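Long-range contacts in Iron(III) ABC transporter, periplasmic iron-compound-binding protein (Vibrio cholerae, PDB 5GGY), which probably captures ferric siderophores such as desferrioxamine (Desferal) in the periplasm and hands them to an ABC transporter for iron uptake: residues Val21-Leu26 and Leu82-Gln87; Ala40-Ser45 and Ile62-Glu67; Leu27-Glu32 and Gly259-Leu264; Leu76-Ile81 and Arg96-Val101. One frame throughout, in Å; residues are numbered along the deposited sequence.

Interaction 1 of 4, residues Val21-Leu26 and Leu82-Gln87; sequences VLNWDL and LAAGPQ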
# COMPACT_ATOMS: atom_id res chain seq x y z
N VAL A 21 3.14 15.89 -20.18
CA VAL A 21 3.06 16.09 -18.74
C VAL A 21 3.54 17.50 -18.38
O VAL A 21 4.44 18.04 -19.03
CB VAL A 21 3.87 15.02 -17.98
CG1 VAL A 21 4.97 15.64 -17.13
CG2 VAL A 21 2.94 14.17 -17.13
N LEU A 22 2.93 18.10 -17.37
CA LEU A 22 3.22 19.49 -17.03
C LEU A 22 3.82 19.68 -15.64
O LEU A 22 4.12 20.80 -15.24
CB LEU A 22 1.96 20.35 -17.14
CG LEU A 22 1.31 20.38 -18.52
CD1 LEU A 22 0.21 21.42 -18.55
CD2 LEU A 22 2.35 20.66 -19.60
N ASN A 23 4.00 18.58 -14.90
CA ASN A 23 4.60 18.67 -13.58
C ASN A 23 5.53 17.49 -13.31
O ASN A 23 5.41 16.43 -13.93
CB ASN A 23 3.52 18.76 -12.50
CG ASN A 23 3.76 19.91 -11.54
OD1 ASN A 23 4.35 20.92 -11.91
ND2 ASN A 23 3.29 19.75 -10.31
N TRP A 24 6.46 17.68 -12.37
CA TRP A 24 7.48 16.67 -12.09
C TRP A 24 6.92 15.44 -11.39
O TRP A 24 7.39 14.32 -11.62
CB TRP A 24 8.60 17.28 -11.25
CG TRP A 24 9.53 18.13 -12.06
CD1 TRP A 24 9.53 18.27 -13.42
CD2 TRP A 24 10.59 18.96 -11.56
NE1 TRP A 24 10.53 19.14 -13.80
CE2 TRP A 24 11.19 19.57 -12.68
CE3 TRP A 24 11.08 19.24 -10.28
CZ2 TRP A 24 12.27 20.45 -12.55
CZ3 TRP A 24 12.15 20.11 -10.16
CH2 TRP A 24 12.73 20.70 -11.29
N ASP A 25 5.92 15.63 -10.53
CA ASP A 25 5.31 14.51 -9.83
C ASP A 25 4.60 13.60 -10.82
O ASP A 25 4.75 12.38 -10.79
CB ASP A 25 4.35 15.00 -8.74
CG ASP A 25 3.23 15.85 -9.29
OD1 ASP A 25 3.39 16.42 -10.39
OD2 ASP A 25 2.18 15.97 -8.61
N LEU A 26 3.85 14.22 -11.73
CA LEU A 26 3.15 13.50 -12.79
C LEU A 26 4.14 12.88 -13.77
O LEU A 26 3.89 11.80 -14.31
CB LEU A 26 2.20 14.43 -13.54
CG LEU A 26 1.00 14.94 -12.75
CD1 LEU A 26 0.15 15.88 -13.59
CD2 LEU A 26 0.17 13.77 -12.22
N LEU A 82 -1.50 16.06 -18.93
CA LEU A 82 -1.61 15.84 -17.49
C LEU A 82 -1.16 17.08 -16.72
O LEU A 82 -0.02 17.52 -16.86
CB LEU A 82 -0.80 14.61 -17.06
CG LEU A 82 -1.03 13.33 -17.87
CD1 LEU A 82 -0.35 12.15 -17.19
CD2 LEU A 82 -2.51 13.05 -18.09
N ALA A 83 -2.07 17.63 -15.93
CA ALA A 83 -1.79 18.86 -15.19
C ALA A 83 -1.99 18.69 -13.69
O ALA A 83 -2.78 17.86 -13.24
CB ALA A 83 -2.67 19.99 -15.71
N ALA A 84 -1.27 19.48 -12.91
CA ALA A 84 -1.38 19.44 -11.45
C ALA A 84 -1.80 20.79 -10.89
O ALA A 84 -2.23 21.67 -11.64
CB ALA A 84 -0.06 18.99 -10.83
N GLY A 85 -1.66 20.93 -9.58
CA GLY A 85 -2.00 22.16 -8.88
C GLY A 85 -1.47 23.46 -9.46
O GLY A 85 -2.24 24.40 -9.66
N PRO A 86 -0.15 23.54 -9.73
CA PRO A 86 0.42 24.77 -10.28
C PRO A 86 -0.07 25.15 -11.68
O PRO A 86 0.19 26.26 -12.12
CB PRO A 86 1.93 24.47 -10.32
CG PRO A 86 2.13 23.42 -9.30
CD PRO A 86 0.90 22.57 -9.36
N GLN A 87 -0.77 24.24 -12.36
CA GLN A 87 -1.24 24.51 -13.71
C GLN A 87 -2.74 24.77 -13.77
O GLN A 87 -3.33 24.86 -14.85
CB GLN A 87 -0.90 23.34 -14.64
CG GLN A 87 0.58 23.13 -14.88
CD GLN A 87 1.25 22.32 -13.79
OE1 GLN A 87 0.69 21.33 -13.30
NE2 GLN A 87 2.45 22.73 -13.39
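The side-chain nitrogen of Gln87 serves two carbonyl acceptors: NE2 lies 3.0 Å from Asn23 OD1 and also donates to the backbone oxygen of Arg65, outside the two segments. The bond to Asn23 is fairly straight, but the donor stands well above the Asn23 carbonyl plane (68° out of it), and the two amide planes are turned 65° apart. Gln87 reaches this position because its chain bends at chi2 (84°), which folds the amide back over its own turn. There OE1 accepts from Ala84 N at 2.7 Å, in the carbonyl plane, so both ends of the amide are held and its flip is defined. Asn23 ND2 touches Ala84 CB at 3.5 Å and gives a weak bond to Asp25 OD1.

Apolar packing covers the rest. Leu26, in the first turn of helix 24-32, lays CD1 against the strand backbone, 3.5 Å from Ala83 C, while Val21 CG2 meets Leu82 CB at 3.8 Å. Val21 and Leu82 form a parallel bridge of the three-stranded sheet, with a weak bond from Leu22 N to Leu82 O at 3.0 Å. In this buried site the 3-10 turn after strand 80-83 is tied to the loop entering helix 24-32 through the Gln87 amide, which has partners at both its nitrogen and its oxygen, while Val21, Leu22 and Leu26 pack beside the strand bond.

Interaction 2 of 4, residues Ala40-Ser45 and Ile62-Glu67; sequences APELSS and IGTRTE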
# COMPACT_ATOMS: atom_id res chain seq x y z
N ALA A 40 7.51 17.18 -21.37
CA ALA A 40 7.68 17.32 -19.93
C ALA A 40 8.42 18.62 -19.62
O ALA A 40 9.16 19.12 -20.47
CB ALA A 40 8.43 16.11 -19.36
N PRO A 41 8.22 19.17 -18.41
CA PRO A 41 8.80 20.48 -18.09
C PRO A 41 10.17 20.42 -17.40
O PRO A 41 10.43 19.48 -16.64
CB PRO A 41 7.76 21.09 -17.16
CG PRO A 41 7.23 19.91 -16.41
CD PRO A 41 7.28 18.73 -17.36
N GLU A 42 11.01 21.41 -17.68
CA GLU A 42 12.29 21.62 -16.98
C GLU A 42 13.12 20.35 -16.79
O GLU A 42 13.46 19.98 -15.67
CB GLU A 42 12.04 22.28 -15.63
CG GLU A 42 11.32 23.62 -15.71
CD GLU A 42 10.97 24.18 -14.35
OE1 GLU A 42 9.76 24.23 -14.02
OE2 GLU A 42 11.89 24.58 -13.61
N LEU A 43 13.45 19.69 -17.89
CA LEU A 43 14.12 18.40 -17.84
C LEU A 43 15.55 18.47 -17.28
O LEU A 43 15.98 17.56 -16.58
CB LEU A 43 14.15 17.76 -19.23
CG LEU A 43 12.78 17.38 -19.78
CD1 LEU A 43 12.91 16.52 -21.03
CD2 LEU A 43 11.97 16.65 -18.72
N SER A 44 16.27 19.55 -17.59
CA SER A 44 17.64 19.68 -17.12
C SER A 44 17.66 19.97 -15.62
O SER A 44 18.61 19.62 -14.93
CB SER A 44 18.38 20.77 -17.89
OG SER A 44 17.76 22.03 -17.71
N SER A 45 16.61 20.62 -15.14
CA SER A 45 16.46 20.90 -13.71
C SER A 45 15.94 19.68 -12.98
O SER A 45 16.21 19.48 -11.80
CB SER A 45 15.51 22.09 -13.50
OG SER A 45 16.20 23.16 -12.90
N ILE A 62 8.99 21.19 -22.72
CA ILE A 62 7.91 22.06 -23.15
C ILE A 62 7.79 23.33 -22.30
O ILE A 62 6.74 23.97 -22.28
CB ILE A 62 6.55 21.32 -23.14
CG1 ILE A 62 6.42 20.45 -21.89
CG2 ILE A 62 6.40 20.46 -24.38
CD1 ILE A 62 5.82 21.16 -20.70
N GLY A 63 8.87 23.68 -21.60
CA GLY A 63 8.88 24.89 -20.80
C GLY A 63 8.90 24.61 -19.31
O GLY A 63 9.28 23.52 -18.88
N THR A 64 8.51 25.60 -18.51
CA THR A 64 8.49 25.45 -17.06
C THR A 64 7.12 24.99 -16.57
O THR A 64 6.13 25.10 -17.29
CB THR A 64 8.88 26.76 -16.35
OG1 THR A 64 7.89 27.76 -16.61
CG2 THR A 64 10.23 27.26 -16.84
N ARG A 65 7.08 24.49 -15.34
CA ARG A 65 5.85 23.96 -14.75
C ARG A 65 4.78 25.03 -14.57
O ARG A 65 3.59 24.75 -14.63
CB ARG A 65 6.16 23.30 -13.41
CG ARG A 65 7.07 22.08 -13.51
CD ARG A 65 7.75 21.77 -12.18
NE ARG A 65 8.77 22.76 -11.85
CZ ARG A 65 9.44 22.80 -10.70
NH1 ARG A 65 9.18 21.90 -9.76
NH2 ARG A 65 10.36 23.73 -10.50
N THR A 66 5.22 26.26 -14.33
CA THR A 66 4.31 27.37 -14.09
C THR A 66 3.98 28.13 -15.38
O THR A 66 2.87 28.65 -15.54
CB THR A 66 4.88 28.36 -13.06
OG1 THR A 66 6.31 28.25 -13.04
CG2 THR A 66 4.34 28.05 -11.68
N GLU A 67 4.93 28.18 -16.31
CA GLU A 67 4.73 28.92 -17.55
C GLU A 67 5.17 28.10 -18.77
O GLU A 67 6.22 28.37 -19.35
CB GLU A 67 5.50 30.24 -17.50
CG GLU A 67 4.84 31.38 -18.26
CD GLU A 67 4.42 32.53 -17.35
OE1 GLU A 67 5.21 33.48 -17.18
OE2 GLU A 67 3.29 32.47 -16.81
O HOH W 1 8.16 26.71 -12.82
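One carboxylate oxygen, Glu42 OE1, takes two bonds from a single residue: Arg65 gives it both its backbone N, at 3.0 Å, and its side-chain NE, at 2.8 Å. The two donors approach differently. Arg65 N comes on the anti side, 19° from the carboxylate plane, whereas NE arrives from above that plane, with OE1 near the plane of the guanidinium at its edge. Carboxylate and guanidinium are turned 63° to each other, and the salt bridge is single rather than a two-pronged pairing. The arginine chain bends at chi3 (-72°), which lets NE and the backbone N converge on OE1. A water also donates to OE1.

Behind this charge pair the backbones are joined by Ile62 N to Ala40 O at 3.1 Å and by Glu42 N to Gly63 O at 3.0 Å. Pro41 lies against the arginine stem, CG to Arg65 CG 3.6 Å, and Ile62 CD1 packs near Pro41 CB. The contact continues the short parallel pair of strands 39-40 and 60-61 into the turn before helix 43-49; Asp61 bonds to the backbone N of both Gly63 and Leu43, and Trp24 of helix 24-32 makes a cation-pi contact with Arg65.

Interaction 3 of 4, residues Leu27-Glu32 and Gly259-Leu264; sequences LEQVLE and GGAMSL
Glu28 and Gln29 of helix 24-32 meet the backbone of Gly260 to Ser263 where helix 262-276 begins, within the two-lobed fold of the siderophore-binding proteins, in which a long helix, probably 130-154 here, typically spans the lobes. Hydrogen bonds come first. Glu28 extends its chain to the backbone of residues 260-263, its CG opposite the backbone N (chi1 165°), and its two oxygens divide the work: OE2 accepts from Gly260 N at 2.9 Å in a nearly straight bond, met from above the carboxylate plane, while OE1 takes a weak, bent bond from Ser263 N at 2.7 Å. A negative group beside the backbone N-H groups at the start of a helix would be expected to suit the helix dipole. One residue further on, Gln29 bends at chi2 and gives OE1 to Ala261 N at 3.1 Å, again from above its carbonyl plane; its NE2 is taken by Ala116 O of helix 112-126.

Van der Waals contact makes up the remainder. Gly260 has no side chain, and Gln29 CD comes to 3.6 Å from Gly260 CA. Glu32 OE2 forms a salt bridge with Lys136 and OE1 bonds to the hydroxyl of Tyr266, and Glu32 CD rests 3.5 Å from Met262 CG.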
# COMPACT_ATOMS: atom_id res chain seq x y z
N LEU A 27 5.24 13.58 -14.01
CA LEU A 27 6.30 13.06 -14.87
C LEU A 27 6.86 11.77 -14.29
O LEU A 27 7.11 10.81 -15.01
CB LEU A 27 7.42 14.09 -15.05
CG LEU A 27 8.62 13.65 -15.88
CD1 LEU A 27 8.19 13.10 -17.24
CD2 LEU A 27 9.60 14.79 -16.06
N GLU A 28 7.05 11.76 -12.97
CA GLU A 28 7.51 10.56 -12.27
C GLU A 28 6.49 9.43 -12.39
O GLU A 28 6.86 8.29 -12.69
CB GLU A 28 7.77 10.87 -10.80
CG GLU A 28 7.90 9.63 -9.92
CD GLU A 28 7.80 9.95 -8.44
OE1 GLU A 28 7.35 9.07 -7.68
OE2 GLU A 28 8.18 11.07 -8.05
N GLN A 29 5.22 9.76 -12.17
CA GLN A 29 4.14 8.77 -12.19
C GLN A 29 4.07 8.01 -13.51
O GLN A 29 4.03 6.78 -13.51
CB GLN A 29 2.80 9.45 -11.93
CG GLN A 29 2.67 10.16 -10.58
CD GLN A 29 2.52 9.20 -9.40
OE1 GLN A 29 3.30 8.27 -9.23
NE2 GLN A 29 1.50 9.44 -8.58
N VAL A 30 4.05 8.73 -14.63
CA VAL A 30 3.91 8.08 -15.93
C VAL A 30 5.15 7.27 -16.30
O VAL A 30 5.04 6.23 -16.95
CB VAL A 30 3.62 9.10 -17.06
CG1 VAL A 30 2.21 9.66 -16.92
CG2 VAL A 30 4.65 10.22 -17.06
N LEU A 31 6.32 7.74 -15.89
CA LEU A 31 7.56 7.03 -16.18
C LEU A 31 7.62 5.70 -15.43
O LEU A 31 8.03 4.69 -16.00
CB LEU A 31 8.78 7.89 -15.81
CG LEU A 31 9.12 9.05 -16.74
CD1 LEU A 31 10.37 9.77 -16.25
CD2 LEU A 31 9.29 8.57 -18.17
N GLU A 32 7.20 5.72 -14.17
CA GLU A 32 7.20 4.51 -13.35
C GLU A 32 6.20 3.48 -13.88
O GLU A 32 6.36 2.28 -13.65
CB GLU A 32 6.88 4.85 -11.89
CG GLU A 32 7.93 5.72 -11.21
CD GLU A 32 9.19 4.96 -10.87
OE1 GLU A 32 10.16 5.61 -10.42
OE2 GLU A 32 9.22 3.72 -11.03
N GLY A 259 6.83 14.68 -5.14
CA GLY A 259 6.69 13.78 -6.27
C GLY A 259 5.51 12.83 -6.19
O GLY A 259 4.51 13.11 -5.53
N GLY A 260 5.64 11.68 -6.85
CA GLY A 260 4.57 10.70 -6.92
C GLY A 260 4.72 9.55 -5.94
O GLY A 260 5.36 9.69 -4.89
N ALA A 261 4.14 8.41 -6.29
CA ALA A 261 4.12 7.24 -5.42
C ALA A 261 5.50 6.67 -5.16
O ALA A 261 5.83 6.31 -4.03
CB ALA A 261 3.22 6.16 -6.02
N MET A 262 6.32 6.58 -6.20
CA MET A 262 7.63 5.94 -6.08
C MET A 262 8.66 6.85 -5.44
O MET A 262 9.73 6.39 -5.02
CB MET A 262 8.12 5.46 -7.45
CG MET A 262 7.34 4.27 -8.01
SD MET A 262 7.39 2.81 -6.95
CE MET A 262 5.76 2.85 -6.22
N SER A 263 8.35 8.15 -5.36
CA SER A 263 9.21 9.09 -4.65
C SER A 263 9.22 8.77 -3.16
O SER A 263 10.15 9.13 -2.44
CB SER A 263 8.75 10.53 -4.88
OG SER A 263 7.54 10.80 -4.19
N LEU A 264 8.16 8.10 -2.71
CA LEU A 264 8.07 7.65 -1.32
C LEU A 264 9.10 6.56 -1.06
O LEU A 264 9.73 6.53 0.01
CB LEU A 264 6.66 7.13 -1.02
CG LEU A 264 5.51 8.09 -1.35
CD1 LEU A 264 4.17 7.39 -1.16
CD2 LEU A 264 5.59 9.34 -0.49

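Interaction 4 of 4, residues Leu76-Ile81 and Arg96-Val101; sequences LKPDVI and RIAPVV
Ile81 lies across the bend of residues 97-98, its chain running obliquely past that of Ile97. CG1 stands opposite the carbonyl carbon (chi1 -61°) and the chain stays extended, which carries CD1 to within 4.2 Å of Ile97 CB, while CG1 itself is 4.0 Å from Ala98 CB. The methyl of Ala98 touches both Ile81 CG1 and the ring of Pro78, which approach it from neighbouring directions, Pro78 CG coming to 4.0 Å from Ala98 CB. Val100 projects from the same face of the sheet as Ile81, and its CG2 meets Ile81 CB. On the reverse face Val80 and Val101 point the other way, CG1 to CG2 4.4 Å, a looser approach.

The backbone gives the register: Ile81 and Val100 form a parallel bridge, with Ile81 N bonded to Pro99 O at 2.8 Å and Val101 N to Ile81 O at 2.9 Å. This is the strand pairing of a beta-alpha-beta unit, strand 80-83, helix 91-95 and strand 100-102, in which strand 100-102 lies at the edge of the three-stranded sheet within the chain. Both carbonyl oxygens also receive CA-H contacts from the facing strand, Val80 CA to Pro99 O and Val100 CA to Ile81 O. Pro99 brings CD to 3.3 Å from Asp79 O, and Asp79 OD2 accepts from the backbone N of Arg18, while Ile73 of helix 70-75 packs against Ile81.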
# COMPACT_ATOMS: atom_id res chain seq x y z
N LEU A 76 3.38 19.16 -30.56
CA LEU A 76 3.67 17.76 -30.24
C LEU A 76 2.46 16.87 -30.49
O LEU A 76 2.58 15.64 -30.52
CB LEU A 76 4.14 17.62 -28.79
CG LEU A 76 5.55 18.12 -28.47
CD1 LEU A 76 5.85 17.97 -26.99
CD2 LEU A 76 6.57 17.36 -29.30
N LYS A 77 1.30 17.50 -30.67
CA LYS A 77 0.04 16.80 -30.93
C LYS A 77 -0.26 15.68 -29.93
O LYS A 77 -0.34 14.51 -30.32
CB LYS A 77 0.05 16.23 -32.35
CG LYS A 77 -0.32 17.24 -33.42
CD LYS A 77 0.30 16.89 -34.76
CE LYS A 77 -0.40 17.62 -35.89
NZ LYS A 77 -0.71 19.03 -35.54
N PRO A 78 -0.44 16.03 -28.65
CA PRO A 78 -0.71 14.98 -27.66
C PRO A 78 -2.14 14.47 -27.75
O PRO A 78 -2.96 15.04 -28.47
CB PRO A 78 -0.46 15.68 -26.33
CG PRO A 78 -0.86 17.10 -26.60
CD PRO A 78 -0.46 17.37 -28.04
N ASP A 79 -2.43 13.40 -27.02
CA ASP A 79 -3.78 12.88 -26.91
C ASP A 79 -4.38 13.30 -25.57
O ASP A 79 -5.58 13.56 -25.46
CB ASP A 79 -3.78 11.35 -27.05
CG ASP A 79 -3.18 10.88 -28.36
OD1 ASP A 79 -3.57 11.42 -29.42
OD2 ASP A 79 -2.32 9.98 -28.33
N VAL A 80 -3.52 13.37 -24.56
CA VAL A 80 -3.91 13.84 -23.23
C VAL A 80 -2.83 14.74 -22.65
O VAL A 80 -1.64 14.55 -22.91
CB VAL A 80 -4.16 12.67 -22.24
CG1 VAL A 80 -5.58 12.14 -22.38
CG2 VAL A 80 -3.12 11.57 -22.43
N ILE A 81 -3.25 15.72 -21.88
CA ILE A 81 -2.34 16.59 -21.15
C ILE A 81 -2.56 16.41 -19.65
O ILE A 81 -3.67 16.57 -19.16
CB ILE A 81 -2.52 18.07 -21.52
CG1 ILE A 81 -2.25 18.28 -23.01
CG2 ILE A 81 -1.60 18.95 -20.68
CD1 ILE A 81 -2.50 19.70 -23.49
N ARG A 96 -8.12 23.29 -24.84
CA ARG A 96 -8.33 23.65 -26.23
C ARG A 96 -7.37 22.91 -27.15
O ARG A 96 -7.62 22.75 -28.34
CB ARG A 96 -8.17 25.16 -26.42
CG ARG A 96 -9.20 26.00 -25.68
CD ARG A 96 -8.95 27.48 -25.89
NE ARG A 96 -10.03 28.31 -25.35
CZ ARG A 96 -11.09 28.70 -26.05
NH1 ARG A 96 -11.21 28.35 -27.33
NH2 ARG A 96 -12.02 29.45 -25.48
N ILE A 97 -6.26 22.45 -26.58
CA ILE A 97 -5.25 21.72 -27.34
C ILE A 97 -5.54 20.23 -27.34
O ILE A 97 -5.56 19.59 -28.39
CB ILE A 97 -3.84 21.96 -26.76
CG1 ILE A 97 -3.53 23.46 -26.73
CG2 ILE A 97 -2.79 21.21 -27.57
CD1 ILE A 97 -2.18 23.79 -26.13
N ALA A 98 -5.76 19.68 -26.15
CA ALA A 98 -6.05 18.26 -25.98
C ALA A 98 -6.77 18.06 -24.65
O ALA A 98 -6.70 18.91 -23.77
CB ALA A 98 -4.76 17.44 -26.04
N PRO A 99 -7.50 16.93 -24.51
CA PRO A 99 -8.15 16.61 -23.24
C PRO A 99 -7.17 16.66 -22.06
O PRO A 99 -6.04 16.20 -22.18
CB PRO A 99 -8.66 15.19 -23.46
CG PRO A 99 -8.95 15.15 -24.92
CD PRO A 99 -7.87 15.97 -25.57
N VAL A 100 -7.61 17.24 -20.95
CA VAL A 100 -6.74 17.44 -19.79
C VAL A 100 -7.15 16.60 -18.59
O VAL A 100 -8.30 16.63 -18.16
CB VAL A 100 -6.71 18.92 -19.36
CG1 VAL A 100 -5.82 19.10 -18.14
CG2 VAL A 100 -6.23 19.80 -20.50
N VAL A 101 -6.20 15.84 -18.06
CA VAL A 101 -6.41 15.10 -16.82
C VAL A 101 -5.77 15.87 -15.66
O VAL A 101 -4.55 15.98 -15.58
CB VAL A 101 -5.84 13.68 -16.90
CG1 VAL A 101 -6.22 12.89 -15.67
CG2 VAL A 101 -6.33 12.98 -18.16

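How the interactions relate
Interactions 1 and 4 share strand 80-83, one on each side of it: 21-26 pairs along one edge and 96-101 along the other. The backbone bond from Ala83 N to Val101 O (3.0 Å) extends the pairing of interaction 4 along strand 80-83 into the residues used by interaction 1. Interaction 1 also reaches interaction 2, their centres about 10 Å apart, through Trp24 NE1 to Pro41 O at 2.9 Å and through the Arg65 carbonyl. Helix 24-32 is common to interactions 1 and 3; Leu27 on it packs against both Val21 and Ala40. Interactions 3 and 4 do not touch, their centres lying about 20 Å apart. Trp24, Arg65 and Trp256 cluster between interactions 1 and 2; no siderophore is bound in this apo structure.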